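PDB 3HUT: putative branched-chain amino acid ABC transporter from Rhodospirillum rubrum ATCC 11170, which probably binds branched-chain amino acids or related ligands outside the cytoplasm and delivers them to an ABC transporter for uptake. Local coordinates for residues Tyr224-Tyr230 / Arg246-Val252. Numbering follows the deposited sequence.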
loop_
_atom_site.group_PDB
_atom_site.type_symbol
_atom_site.label_atom_id
_atom_site.label_comp_id
_atom_site.label_asym_id
_atom_site.label_seq_id
_atom_site.Cartn_x
_atom_site.Cartn_y
_atom_site.Cartn_z
ATOM N N TYR A 224 -0.715 1.757 -19.661
ATOM C CA TYR A 224 -0.095 1.486 -18.365
ATOM C C TYR A 224 -1.020 2.164 -17.366
ATOM O O TYR A 224 -1.697 3.134 -17.712
ATOM C CB TYR A 224 1.293 2.122 -18.272
ATOM C CG TYR A 224 2.363 1.445 -19.098
ATOM C CD1 TYR A 224 3.404 0.747 -18.486
ATOM C CD2 TYR A 224 2.350 1.522 -20.490
ATOM C CE1 TYR A 224 4.413 0.145 -19.240
ATOM C CE2 TYR A 224 3.352 0.924 -21.252
ATOM C CZ TYR A 224 4.381 0.238 -20.620
ATOM O OH TYR A 224 5.385 -0.342 -21.366
ATOM N N GLY A 225 -1.062 1.676 -16.135
ATOM C CA GLY A 225 -1.947 2.309 -15.181
ATOM C C GLY A 225 -1.626 2.096 -13.718
ATOM O O GLY A 225 -0.731 1.334 -13.354
ATOM N N SER A 226 -2.395 2.787 -12.888
ATOM C CA SER A 226 -2.267 2.742 -11.444
ATOM C C SER A 226 -2.561 1.364 -10.864
ATOM O O SER A 226 -3.247 0.541 -11.481
ATOM C CB SER A 226 -3.238 3.758 -10.830
ATOM O OG SER A 226 -3.380 3.565 -9.431
ATOM N N SER A 227 -2.039 1.127 -9.664
ATOM C CA SER A 227 -2.277 -0.120 -8.946
ATOM C C SER A 227 -3.769 -0.204 -8.615
ATOM O O SER A 227 -4.277 -1.265 -8.247
ATOM C CB SER A 227 -1.466 -0.137 -7.644
ATOM O OG SER A 227 -1.714 1.038 -6.883
ATOM N N ALA A 228 -4.468 0.922 -8.729
ATOM C CA ALA A 228 -5.901 0.949 -8.445
ATOM C C ALA A 228 -6.672 0.117 -9.473
ATOM O O ALA A 228 -7.858 -0.165 -9.297
ATOM C CB ALA A 228 -6.418 2.390 -8.441
ATOM N N LEU A 229 -5.995 -0.267 -10.551
ATOM C CA LEU A 229 -6.613 -1.083 -11.593
ATOM C C LEU A 229 -6.536 -2.554 -11.216
ATOM O O LEU A 229 -7.218 -3.393 -11.810
ATOM C CB LEU A 229 -5.891 -0.898 -12.934
ATOM C CG LEU A 229 -5.830 0.498 -13.563
ATOM C CD1 LEU A 229 -5.057 0.437 -14.878
ATOM C CD2 LEU A 229 -7.230 1.003 -13.805
ATOM N N TYR A 230 -5.706 -2.860 -10.223
ATOM C CA TYR A 230 -5.494 -4.241 -9.796
ATOM C C TYR A 230 -6.650 -4.870 -9.036
ATOM O O TYR A 230 -6.801 -4.679 -7.828
ATOM C CB TYR A 230 -4.226 -4.340 -8.946
ATOM C CG TYR A 230 -3.808 -5.762 -8.650
ATOM C CD1 TYR A 230 -3.522 -6.651 -9.686
ATOM C CD2 TYR A 230 -3.668 -6.211 -7.338
ATOM C CE1 TYR A 230 -3.101 -7.949 -9.424
ATOM C CE2 TYR A 230 -3.246 -7.508 -7.063
ATOM C CZ TYR A 230 -2.962 -8.372 -8.110
ATOM O OH TYR A 230 -2.529 -9.653 -7.846
ATOM N N ARG A 246 -0.745 -2.718 -18.604
ATOM C CA ARG A 246 0.341 -2.938 -17.661
ATOM C C ARG A 246 0.161 -2.103 -16.408
ATOM O O ARG A 246 -0.375 -0.999 -16.459
ATOM C CB ARG A 246 1.680 -2.604 -18.313
ATOM C CG ARG A 246 2.157 -3.677 -19.272
ATOM C CD ARG A 246 3.290 -3.184 -20.142
ATOM N NE ARG A 246 3.765 -4.241 -21.026
ATOM C CZ ARG A 246 4.656 -4.064 -21.993
ATOM N NH1 ARG A 246 5.176 -2.862 -22.210
ATOM N NH2 ARG A 246 5.025 -5.095 -22.745
ATOM N N LEU A 247 0.608 -2.643 -15.279
ATOM C CA LEU A 247 0.515 -1.941 -14.010
ATOM C C LEU A 247 1.480 -2.569 -13.017
ATOM O O LEU A 247 1.896 -3.720 -13.178
ATOM C CB LEU A 247 -0.916 -2.004 -13.447
ATOM C CG LEU A 247 -1.553 -3.347 -13.047
ATOM C CD1 LEU A 247 -0.741 -4.041 -11.964
ATOM C CD2 LEU A 247 -2.962 -3.093 -12.524
ATOM N N ALA A 248 1.838 -1.807 -11.992
ATOM C CA ALA A 248 2.722 -2.304 -10.952
ATOM C C ALA A 248 1.965 -2.234 -9.631
ATOM O O ALA A 248 1.146 -1.341 -9.430
ATOM C CB ALA A 248 3.993 -1.451 -10.879
ATOM N N THR A 249 2.229 -3.180 -8.741
ATOM C CA THR A 249 1.573 -3.194 -7.444
ATOM C C THR A 249 2.495 -3.821 -6.405
ATOM O O THR A 249 3.432 -4.538 -6.749
ATOM C CB THR A 249 0.242 -3.977 -7.494
ATOM O OG1 THR A 249 -0.477 -3.764 -6.274
ATOM C CG2 THR A 249 0.502 -5.469 -7.665
ATOM N N ALA A 250 2.232 -3.536 -5.134
ATOM C CA ALA A 250 3.044 -4.061 -4.043
ATOM C C ALA A 250 2.740 -5.537 -3.796
ATOM O O ALA A 250 3.606 -6.389 -3.951
ATOM C CB ALA A 250 2.793 -3.248 -2.777
ATOM N N PHE A 251 1.499 -5.827 -3.423
ATOM C CA PHE A 251 1.065 -7.197 -3.157
ATOM C C PHE A 251 0.502 -7.862 -4.417
ATOM O O PHE A 251 -0.414 -7.340 -5.043
ATOM C CB PHE A 251 -0.004 -7.197 -2.060
ATOM C CG PHE A 251 -0.576 -8.558 -1.760
ATOM C CD1 PHE A 251 0.253 -9.612 -1.397
ATOM C CD2 PHE A 251 -1.951 -8.778 -1.816
ATOM C CE1 PHE A 251 -0.275 -10.867 -1.093
ATOM C CE2 PHE A 251 -2.489 -10.026 -1.513
ATOM C CZ PHE A 251 -1.648 -11.073 -1.150
ATOM N N VAL A 252 1.054 -9.013 -4.782
ATOM C CA VAL A 252 0.579 -9.738 -5.959
ATOM C C VAL A 252 -0.009 -11.069 -5.504
ATOM O O VAL A 252 0.709 -11.954 -5.040
ATOM C CB VAL A 252 1.718 -10.005 -6.952
ATOM C CG1 VAL A 252 1.168 -10.678 -8.206
ATOM C CG2 VAL A 252 2.412 -8.698 -7.309
HETATM O O HOH W 1 0.858 0.881 -11.366
#
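Tyr224 and Arg246 pair in parallel on neighbouring strands of a beta-alpha-beta unit, whose crossover helix is 232-238, in a lobe of this periplasmic binding protein fold. Gly225 N donates to Arg246 O at 2.8 Å. One step on the contact is looser: where the strands spread apart, water 1 bridges them, donating to Gly225 O (2.6 Å) and accepting from Ala248 N. Gly225 suits its place because a CB would run into Leu229 CD1.

The tight part is built round Leu247, whose forked end lets CD2 reach both Leu229 CB (3.7 Å) and Tyr230 N, packing it against the short 3-10 turn 227-229. With CG anti to its N (chi1 -171°), Tyr230 reaches along the second segment. Thr249 offers a methyl for a CH-pi contact, CG2 lying 4.3 Å from the centroid of the Tyr230 ring, while the Tyr230 hydroxyl lies beside Val252 CA and is hydrogen-bonded to Leu253 N.

Arg246 is partly exposed, although the Tyr224 beside it is buried. Its CB makes a CH-pi contact over one ring face, toward the rim, and its long, extended chain carries NH1 on to the hydroxyl, the guanidinium standing 75° to the ring. A phenylalanine in place of Tyr224 would probably leave Arg246 NH1 and Asp137 without the hydroxyl that now joins them. That hydroxyl, also hydrogen-bonded to Asp137, lies only 4° out of the guanidinium plane, 2.7 Å from Arg246 NH1 to Tyr224 OH.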